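Long-range contacts in DltD domain-containing protein (Beauveria bassiana, PDB 7D78), which probably acts as a thioesterase of the alpha/beta-hydrolase fold that cyclises a polyketide chain to a medium-ring lactone: residues Gly51-Met56 / Pro121-Ser126; Asp109-Val114 / Asp147-Ala152; Glu187-Pro192 / Ile234-Tyr239. All coordinates share one frame; numbering follows the deposited sequence.

Interaction 1 of 3, residues Gly51-Met56 / Pro121-Ser126; sequences GPAIIM and PSVDSS
Gly-51 and Val-123 form a parallel beta bridge at the starting end of inner strand 51-57 of the central sheet of the alpha/beta-hydrolase fold, where the chain arrives from helix 103-118. Gly-51 is gripped at both ends: its N donates to Ser-122 O at 2.9 Å, and its O accepts from Asp-124 N at 2.8 Å. The second donor lies above the carbonyl plane, 41° out of it. The chain then turns a corner at Ser-125 and Ser-126 before strand 127-133.

Side-chain contact is small. CG1 of Val-123 stands anti to the backbone N (chi1 174°), which brings this methyl to Ala-53 CB at 3.7 Å, while Val-123 also packs on Asn-81 of strand 81-86. Asp-124 CB lies 3.5 Å from Gly-51 O. Its CG is also anti to the backbone N (chi1 -175°), and the carboxylate is thereby directed to its own chain, where it closes an Asx turn. OD1 takes two donors from one face of its plane, Ser-126 N at 2.9 Å and Ser-126 OG, which restrains the rotation of the carboxylate and bridges the bend that leads into strand 127-133. Asn-81 links both segments, bonding Ser-122 OG through OD1 and Pro-52 O through ND2. Within the bend, Ser-126 OG donates to Asp-124 OD1 at 2.6 Å.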
loop_
_atom_site.group_PDB
_atom_site.type_symbol
_atom_site.label_atom_id
_atom_site.label_comp_id
_atom_site.label_asym_id
_atom_site.label_seq_id
_atom_site.Cartn_x
_atom_site.Cartn_y
_atom_site.Cartn_z
ATOM N N GLY A 51 -3.750 33.427 7.162
ATOM C CA GLY A 51 -2.743 33.287 6.134
ATOM C C GLY A 51 -2.541 31.851 5.687
ATOM O O GLY A 51 -3.165 30.917 6.208
ATOM N N PRO A 52 -1.651 31.651 4.712
ATOM C CA PRO A 52 -1.390 30.299 4.204
ATOM C C PRO A 52 -0.788 29.407 5.279
ATOM O O PRO A 52 -0.327 29.857 6.332
ATOM C CB PRO A 52 -0.397 30.527 3.061
ATOM C CG PRO A 52 0.282 31.839 3.413
ATOM C CD PRO A 52 -0.769 32.663 4.098
ATOM N N ALA A 53 -0.806 28.103 5.004
ATOM C CA ALA A 53 -0.256 27.129 5.939
ATOM C C ALA A 53 0.626 26.132 5.202
ATOM O O ALA A 53 0.274 25.666 4.115
ATOM C CB ALA A 53 -1.373 26.388 6.691
ATOM N N ILE A 54 1.765 25.799 5.805
ATOM C CA ILE A 54 2.683 24.794 5.282
ATOM C C ILE A 54 2.728 23.655 6.289
ATOM O O ILE A 54 3.067 23.874 7.455
ATOM C CB ILE A 54 4.092 25.364 5.053
ATOM C CG1 ILE A 54 4.055 26.564 4.099
ATOM C CG2 ILE A 54 5.028 24.271 4.568
ATOM C CD1 ILE A 54 5.365 27.347 4.090
ATOM N N ILE A 55 2.382 22.446 5.847
ATOM C CA ILE A 55 2.435 21.252 6.691
ATOM C C ILE A 55 3.703 20.489 6.335
ATOM O O ILE A 55 3.869 20.065 5.185
ATOM C CB ILE A 55 1.191 20.369 6.503
ATOM C CG1 ILE A 55 -0.067 21.078 7.011
ATOM C CG2 ILE A 55 1.373 19.014 7.227
ATOM C CD1 ILE A 55 -1.369 20.555 6.356
ATOM N N MET A 56 4.598 20.316 7.310
ATOM C CA MET A 56 5.924 19.745 7.091
ATOM C C MET A 56 5.977 18.322 7.643
ATOM O O MET A 56 5.755 18.113 8.839
ATOM C CB MET A 56 7.006 20.601 7.760
ATOM C CG MET A 56 7.079 22.043 7.246
ATOM S SD MET A 56 8.244 23.050 8.199
ATOM C CE MET A 56 9.810 22.351 7.684
ATOM N N PRO A 121 -8.260 28.845 13.153
ATOM C CA PRO A 121 -8.710 30.233 12.894
ATOM C C PRO A 121 -7.753 31.058 12.050
ATOM O O PRO A 121 -8.206 31.913 11.274
ATOM C CB PRO A 121 -8.850 30.832 14.307
ATOM C CG PRO A 121 -8.896 29.666 15.238
ATOM C CD PRO A 121 -8.109 28.564 14.596
ATOM N N SER A 122 -6.448 30.834 12.172
ATOM C CA SER A 122 -5.454 31.614 11.445
ATOM C C SER A 122 -5.124 31.051 10.064
ATOM O O SER A 122 -4.286 31.623 9.364
ATOM C CB SER A 122 -4.164 31.708 12.270
ATOM O OG SER A 122 -3.545 30.432 12.352
ATOM N N VAL A 123 -5.753 29.956 9.652
ATOM C CA VAL A 123 -5.352 29.236 8.448
ATOM C C VAL A 123 -6.329 29.548 7.327
ATOM O O VAL A 123 -7.549 29.474 7.511
ATOM C CB VAL A 123 -5.278 27.722 8.711
ATOM C CG1 VAL A 123 -4.995 26.975 7.421
ATOM C CG2 VAL A 123 -4.202 27.434 9.767
ATOM N N ASP A 124 -5.787 29.909 6.167
ATOM C CA ASP A 124 -6.561 30.070 4.941
ATOM C C ASP A 124 -6.662 28.700 4.276
ATOM O O ASP A 124 -5.688 28.213 3.696
ATOM C CB ASP A 124 -5.870 31.087 4.033
ATOM C CG ASP A 124 -6.657 31.398 2.785
ATOM O OD1 ASP A 124 -7.537 30.596 2.401
ATOM O OD2 ASP A 124 -6.391 32.470 2.198
ATOM N N SER A 125 -7.838 28.079 4.360
ATOM C CA SER A 125 -8.025 26.734 3.826
ATOM C C SER A 125 -7.817 26.660 2.316
ATOM O O SER A 125 -7.726 25.553 1.771
ATOM C CB SER A 125 -9.433 26.239 4.179
ATOM O OG SER A 125 -10.397 26.960 3.438
ATOM N N SER A 126 -7.737 27.797 1.630
ATOM C CA SER A 126 -7.490 27.812 0.192
ATOM C C SER A 126 -6.015 27.929 -0.153
ATOM O O SER A 126 -5.676 27.996 -1.338
ATOM C CB SER A 126 -8.261 28.966 -0.477
ATOM O OG SER A 126 -7.713 30.231 -0.127
#

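Interaction 2 of 3, residues Asp109-Val114 / Asp147-Ala152; sequences DLADIV and DRRVKA
Arg-149 reaches across to helix 103-118 from the turn between helix 135-146 and strand 150-156 of the alpha/beta-hydrolase fold. Its NH2 donates to the helix carbonyl Ala-111 O at 2.9 Å, with the acceptor tilted 19° from the guanidinium plane. One turn on, Val-114 lies over a face of the same group: its CG1, anti to the backbone N (chi1 169°), sits above the centre of the guanidinium, 3.4 Å from Arg-149 CZ. The two side chains run antiparallel alongside one another, and Ala-111 CB lies at the guanidinium edge.

Asp-147 both touches Val-114, its OD2 4.0 Å from Val-114 CG1, and holds the arginine. It takes the guanidinium side-on in a bidentate salt bridge, Arg-149 NE to Asp-147 OD1 at 2.8 Å and NH2 to OD2 at the same length. The first of these uses the syn lone pair of OD1 and lies nearly in the guanidinium plane; the chain bend at chi3 (-62°) folds the arginine back to the carboxylate. Thr-115 OG1 accepts from NH1 and also bonds Ala-111 O. Beyond them, the second subunit packs on this corner, with its Gln-180 against Arg-149 and its Arg-179 salt-bridged to Asp-112. Asp-147 itself is tied into an Asx turn within a type I beta turn, OD1 accepting from Arg-149 N at 3.1 Å from above the carboxylate plane.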
loop_
_atom_site.group_PDB
_atom_site.type_symbol
_atom_site.label_atom_id
_atom_site.label_comp_id
_atom_site.label_asym_id
_atom_site.label_seq_id
_atom_site.Cartn_x
_atom_site.Cartn_y
_atom_site.Cartn_z
ATOM N N ASP A 109 -2.949 9.746 6.439
ATOM C CA ASP A 109 -2.997 10.584 7.639
ATOM C C ASP A 109 -2.905 12.060 7.282
ATOM O O ASP A 109 -3.545 12.903 7.928
ATOM C CB ASP A 109 -1.863 10.215 8.604
ATOM C CG ASP A 109 -2.089 8.893 9.323
ATOM O OD1 ASP A 109 -3.207 8.343 9.250
ATOM O OD2 ASP A 109 -1.125 8.399 9.966
ATOM N N LEU A 110 -2.118 12.389 6.244
ATOM C CA LEU A 110 -1.945 13.778 5.826
ATOM C C LEU A 110 -3.252 14.400 5.342
ATOM O O LEU A 110 -3.462 15.602 5.529
ATOM C CB LEU A 110 -0.873 13.875 4.733
ATOM C CG LEU A 110 0.538 14.180 5.248
ATOM C CD1 LEU A 110 1.571 13.931 4.181
ATOM C CD2 LEU A 110 0.634 15.628 5.760
ATOM N N ALA A 111 -4.134 13.617 4.702
ATOM C CA ALA A 111 -5.467 14.136 4.389
ATOM C C ALA A 111 -6.184 14.588 5.654
ATOM O O ALA A 111 -6.821 15.648 5.672
ATOM C CB ALA A 111 -6.306 13.083 3.659
ATOM N N ASP A 112 -6.086 13.797 6.726
ATOM C CA ASP A 112 -6.767 14.142 7.968
ATOM C C ASP A 112 -6.079 15.306 8.671
ATOM O O ASP A 112 -6.749 16.161 9.259
ATOM C CB ASP A 112 -6.845 12.912 8.871
ATOM C CG ASP A 112 -7.655 11.794 8.240
ATOM O OD1 ASP A 112 -8.450 12.102 7.318
ATOM O OD2 ASP A 112 -7.512 10.618 8.658
ATOM N N ILE A 113 -4.749 15.373 8.598
ATOM C CA ILE A 113 -4.034 16.545 9.100
ATOM C C ILE A 113 -4.470 17.800 8.343
ATOM O O ILE A 113 -4.762 18.841 8.947
ATOM C CB ILE A 113 -2.519 16.318 9.006
ATOM C CG1 ILE A 113 -2.112 15.191 9.953
ATOM C CG2 ILE A 113 -1.747 17.625 9.309
ATOM C CD1 ILE A 113 -0.775 14.563 9.612
ATOM N N VAL A 114 -4.545 17.715 7.010
ATOM C CA VAL A 114 -4.999 18.869 6.228
ATOM C C VAL A 114 -6.387 19.308 6.684
ATOM O O VAL A 114 -6.663 20.505 6.819
ATOM C CB VAL A 114 -4.967 18.552 4.719
ATOM C CG1 VAL A 114 -5.678 19.642 3.921
ATOM C CG2 VAL A 114 -3.525 18.434 4.236
ATOM N N ASP A 147 -5.370 14.782 -3.213
ATOM C CA ASP A 147 -6.014 15.810 -2.392
ATOM C C ASP A 147 -5.865 17.164 -3.073
ATOM O O ASP A 147 -4.799 17.782 -3.002
ATOM C CB ASP A 147 -5.396 15.822 -0.992
ATOM C CG ASP A 147 -6.161 16.693 -0.013
ATOM O OD1 ASP A 147 -7.142 17.369 -0.417
ATOM O OD2 ASP A 147 -5.763 16.698 1.170
ATOM N N ARG A 148 -6.931 17.640 -3.727
ATOM C CA ARG A 148 -6.812 18.910 -4.440
ATOM C C ARG A 148 -6.712 20.103 -3.502
ATOM O O ARG A 148 -6.434 21.217 -3.968
ATOM C CB ARG A 148 -7.996 19.100 -5.389
ATOM C CG ARG A 148 -9.304 19.395 -4.700
ATOM C CD ARG A 148 -10.468 19.347 -5.690
ATOM N NE ARG A 148 -11.666 19.982 -5.146
ATOM C CZ ARG A 148 -12.711 20.346 -5.884
ATOM N NH1 ARG A 148 -12.703 20.132 -7.198
ATOM N NH2 ARG A 148 -13.756 20.928 -5.313
ATOM N N ARG A 149 -6.932 19.912 -2.199
ATOM C CA ARG A 149 -6.710 21.008 -1.264
ATOM C C ARG A 149 -5.239 21.376 -1.174
ATOM O O ARG A 149 -4.907 22.493 -0.751
ATOM C CB ARG A 149 -7.243 20.647 0.124
ATOM C CG ARG A 149 -8.714 20.297 0.134
ATOM C CD ARG A 149 -9.126 19.730 1.489
ATOM N NE ARG A 149 -8.405 18.487 1.772
ATOM C CZ ARG A 149 -8.445 17.848 2.938
ATOM N NH1 ARG A 149 -9.178 18.335 3.934
ATOM N NH2 ARG A 149 -7.734 16.730 3.114
ATOM N N VAL A 150 -4.356 20.458 -1.548
ATOM C CA VAL A 150 -2.921 20.711 -1.537
ATOM C C VAL A 150 -2.589 21.533 -2.780
ATOM O O VAL A 150 -2.696 21.044 -3.908
ATOM C CB VAL A 150 -2.133 19.399 -1.491
ATOM C CG1 VAL A 150 -0.636 19.651 -1.591
ATOM C CG2 VAL A 150 -2.482 18.652 -0.203
ATOM N N LYS A 151 -2.200 22.789 -2.576
ATOM C CA LYS A 151 -2.001 23.735 -3.670
ATOM C C LYS A 151 -0.554 23.829 -4.132
ATOM O O LYS A 151 -0.286 24.452 -5.170
ATOM C CB LYS A 151 -2.495 25.122 -3.247
ATOM C CG LYS A 151 -3.944 25.135 -2.780
ATOM C CD LYS A 151 -4.891 24.666 -3.892
ATOM C CE LYS A 151 -6.351 24.640 -3.422
ATOM N NZ LYS A 151 -6.864 26.002 -3.066
ATOM N N ALA A 152 0.381 23.254 -3.386
ATOM C CA ALA A 152 1.776 23.198 -3.796
ATOM C C ALA A 152 2.450 22.085 -3.015
ATOM O O ALA A 152 2.020 21.720 -1.917
ATOM C CB ALA A 152 2.513 24.520 -3.560
#

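Interaction 3 of 3, residues Glu187-Pro192 / Ile234-Tyr239; sequences EPFMLP and IALQTY
A two-stranded antiparallel ribbon, in the long insertion between core strands 150-156 and 259-264 and consistent with a lid region of the alpha/beta-hydrolase fold, pairs Met-190 and Leu-191 with Ala-235 and Ile-234. Leu-191 and Ile-234 are the hydrogen-bonded pair: Leu-191 N donates to Ile-234 O at 3.0 Å, and Ile-234 N to Leu-191 O at 2.8 Å. Beyond the non-hydrogen-bonded pair Met-190 and Ala-235, Leu-236 N meets Phe-189 O almost straight (174°).

On one face Met-190, bent at chi2 and chi3, curls back over its partner strand, its SD 3.6 Å from Ala-235 CA and its CE against the Ile-234 to Ala-235 peptide. On the face of Leu-191 and Ile-234, the leucine's end comes back over the partner strand, and CD2 packs on Ile-234 CG1 at 3.9 Å. The same methyl reaches Leu-236 CD1, Leu-191 CD1 meets the edge of the Tyr-239 ring, and the Phe-189 ring takes Leu-236 CB at its own edge. Asp-178 accepts from Phe-189 N through OD1 and from Gln-237 NE2 through OD2, joining both segments to helix 168-183. A water joins the segments as well, donating to Phe-189 O at 3.0 Å and accepting from Gln-237 N at 3.1 Å.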
loop_
_atom_site.group_PDB
_atom_site.type_symbol
_atom_site.label_atom_id
_atom_site.label_comp_id
_atom_site.label_asym_id
_atom_site.label_seq_id
_atom_site.Cartn_x
_atom_site.Cartn_y
_atom_site.Cartn_z
ATOM N N GLU A 187 6.254 -9.823 20.537
ATOM C CA GLU A 187 6.120 -8.480 19.996
ATOM C C GLU A 187 6.890 -8.367 18.681
ATOM O O GLU A 187 7.804 -9.157 18.416
ATOM C CB GLU A 187 6.632 -7.449 21.004
ATOM C CG GLU A 187 5.695 -7.203 22.218
ATOM C CD GLU A 187 4.390 -6.469 21.864
ATOM O OE1 GLU A 187 4.453 -5.313 21.379
ATOM O OE2 GLU A 187 3.295 -7.047 22.085
ATOM N N PRO A 188 6.523 -7.404 17.835
ATOM C CA PRO A 188 7.241 -7.209 16.565
ATOM C C PRO A 188 8.736 -7.014 16.763
ATOM O O PRO A 188 9.179 -6.326 17.685
ATOM C CB PRO A 188 6.595 -5.939 15.987
ATOM C CG PRO A 188 5.228 -5.908 16.583
ATOM C CD PRO A 188 5.360 -6.505 17.957
ATOM N N PHE A 189 9.520 -7.615 15.879
ATOM C CA PHE A 189 10.962 -7.442 15.940
ATOM C C PHE A 189 11.326 -5.991 15.623
ATOM O O PHE A 189 10.804 -5.401 14.669
ATOM C CB PHE A 189 11.645 -8.408 14.971
ATOM C CG PHE A 189 13.149 -8.338 14.996
ATOM C CD1 PHE A 189 13.864 -8.856 16.060
ATOM C CD2 PHE A 189 13.846 -7.757 13.946
ATOM C CE1 PHE A 189 15.249 -8.799 16.078
ATOM C CE2 PHE A 189 15.235 -7.691 13.963
ATOM C CZ PHE A 189 15.933 -8.215 15.032
ATOM N N MET A 190 12.206 -5.411 16.442
ATOM C CA MET A 190 12.693 -4.050 16.273
ATOM C C MET A 190 14.184 -4.052 15.956
ATOM O O MET A 190 14.929 -4.938 16.383
ATOM C CB MET A 190 12.450 -3.206 17.529
ATOM C CG MET A 190 11.047 -3.275 18.071
ATOM S SD MET A 190 9.894 -2.469 16.954
ATOM C CE MET A 190 10.258 -0.738 17.228
ATOM N N LEU A 191 14.625 -3.033 15.221
ATOM C CA LEU A 191 16.042 -2.883 14.923
ATOM C C LEU A 191 16.327 -1.415 14.653
ATOM O O LEU A 191 15.424 -0.685 14.227
ATOM C CB LEU A 191 16.451 -3.741 13.717
ATOM C CG LEU A 191 15.989 -3.293 12.312
ATOM C CD1 LEU A 191 16.731 -4.085 11.263
ATOM C CD2 LEU A 191 14.484 -3.468 12.111
ATOM N N PRO A 192 17.556 -0.954 14.877
ATOM C CA PRO A 192 17.938 0.380 14.413
ATOM C C PRO A 192 17.843 0.445 12.901
ATOM O O PRO A 192 18.229 -0.513 12.218
ATOM C CB PRO A 192 19.401 0.527 14.880
ATOM C CG PRO A 192 19.648 -0.601 15.820
ATOM C CD PRO A 192 18.709 -1.697 15.419
ATOM N N ILE A 234 13.145 0.887 14.497
ATOM C CA ILE A 234 11.926 0.717 13.713
ATOM C C ILE A 234 11.460 -0.725 13.832
ATOM O O ILE A 234 12.243 -1.638 14.111
ATOM C CB ILE A 234 12.115 1.081 12.220
ATOM C CG1 ILE A 234 13.235 0.215 11.597
ATOM C CG2 ILE A 234 12.387 2.573 12.061
ATOM C CD1 ILE A 234 13.301 0.273 10.071
ATOM N N ALA A 235 10.166 -0.927 13.601
ATOM C CA ALA A 235 9.654 -2.278 13.412
ATOM C C ALA A 235 10.164 -2.838 12.090
ATOM O O ALA A 235 10.091 -2.166 11.055
ATOM C CB ALA A 235 8.126 -2.278 13.422
ATOM N N LEU A 236 10.679 -4.072 12.119
ATOM C CA LEU A 236 11.085 -4.731 10.879
ATOM C C LEU A 236 9.967 -4.733 9.834
ATOM O O LEU A 236 10.240 -4.631 8.628
ATOM C CB LEU A 236 11.538 -6.170 11.170
ATOM C CG LEU A 236 12.169 -6.936 9.998
ATOM C CD1 LEU A 236 13.682 -6.598 9.844
ATOM C CD2 LEU A 236 11.969 -8.433 10.186
ATOM N N GLN A 237 8.705 -4.828 10.270
ATOM C CA GLN A 237 7.599 -4.884 9.313
ATOM C C GLN A 237 7.502 -3.631 8.454
ATOM O O GLN A 237 6.801 -3.653 7.434
ATOM C CB GLN A 237 6.273 -5.117 10.038
ATOM C CG GLN A 237 6.112 -6.545 10.572
ATOM C CD GLN A 237 6.272 -7.611 9.482
ATOM O OE1 GLN A 237 5.824 -7.427 8.349
ATOM N NE2 GLN A 237 6.911 -8.731 9.832
ATOM N N THR A 238 8.167 -2.540 8.853
ATOM C CA THR A 238 8.366 -1.375 7.992
ATOM C C THR A 238 8.792 -1.828 6.608
ATOM O O THR A 238 8.285 -1.332 5.597
ATOM C CB THR A 238 9.434 -0.441 8.575
ATOM O OG1 THR A 238 9.006 0.046 9.850
ATOM C CG2 THR A 238 9.728 0.741 7.620
ATOM N N TYR A 239 9.712 -2.798 6.558
ATOM C CA TYR A 239 10.247 -3.235 5.278
ATOM C C TYR A 239 9.187 -3.920 4.424
ATOM O O TYR A 239 9.292 -3.918 3.194
ATOM C CB TYR A 239 11.439 -4.155 5.517
ATOM C CG TYR A 239 12.580 -3.474 6.245
ATOM C CD1 TYR A 239 12.844 -2.113 6.061
ATOM C CD2 TYR A 239 13.397 -4.190 7.113
ATOM C CE1 TYR A 239 13.906 -1.487 6.738
ATOM C CE2 TYR A 239 14.447 -3.585 7.782
ATOM C CZ TYR A 239 14.706 -2.246 7.589
ATOM O OH TYR A 239 15.764 -1.674 8.270
HETATM O O HOH W 1 8.440 -6.154 13.055
#

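In the fold
Interactions 1 and 2 are neighbours, their centres 11 Å apart, and both belong to the central mixed sheet and the helix packed on it. Their segments alternate along the chain, and strand 123-124 follows helix 103-118. Ile-55 of strand 51-57 packs on Leu-110, Ile-113 and Val-114 of that helix, and Lys-151 NZ probably bonds Ser-126 O. Interaction 3 comes later in the chain, with its centre 35 Å from that of interaction 1 and 28 Å from that of interaction 2. It touches neither; nearest atoms are about 17 and 13 Å away. The first two lie in the hydrolase core; the third is the ribbon of the insertion, on the opposite side of the chain's centre from interaction 1.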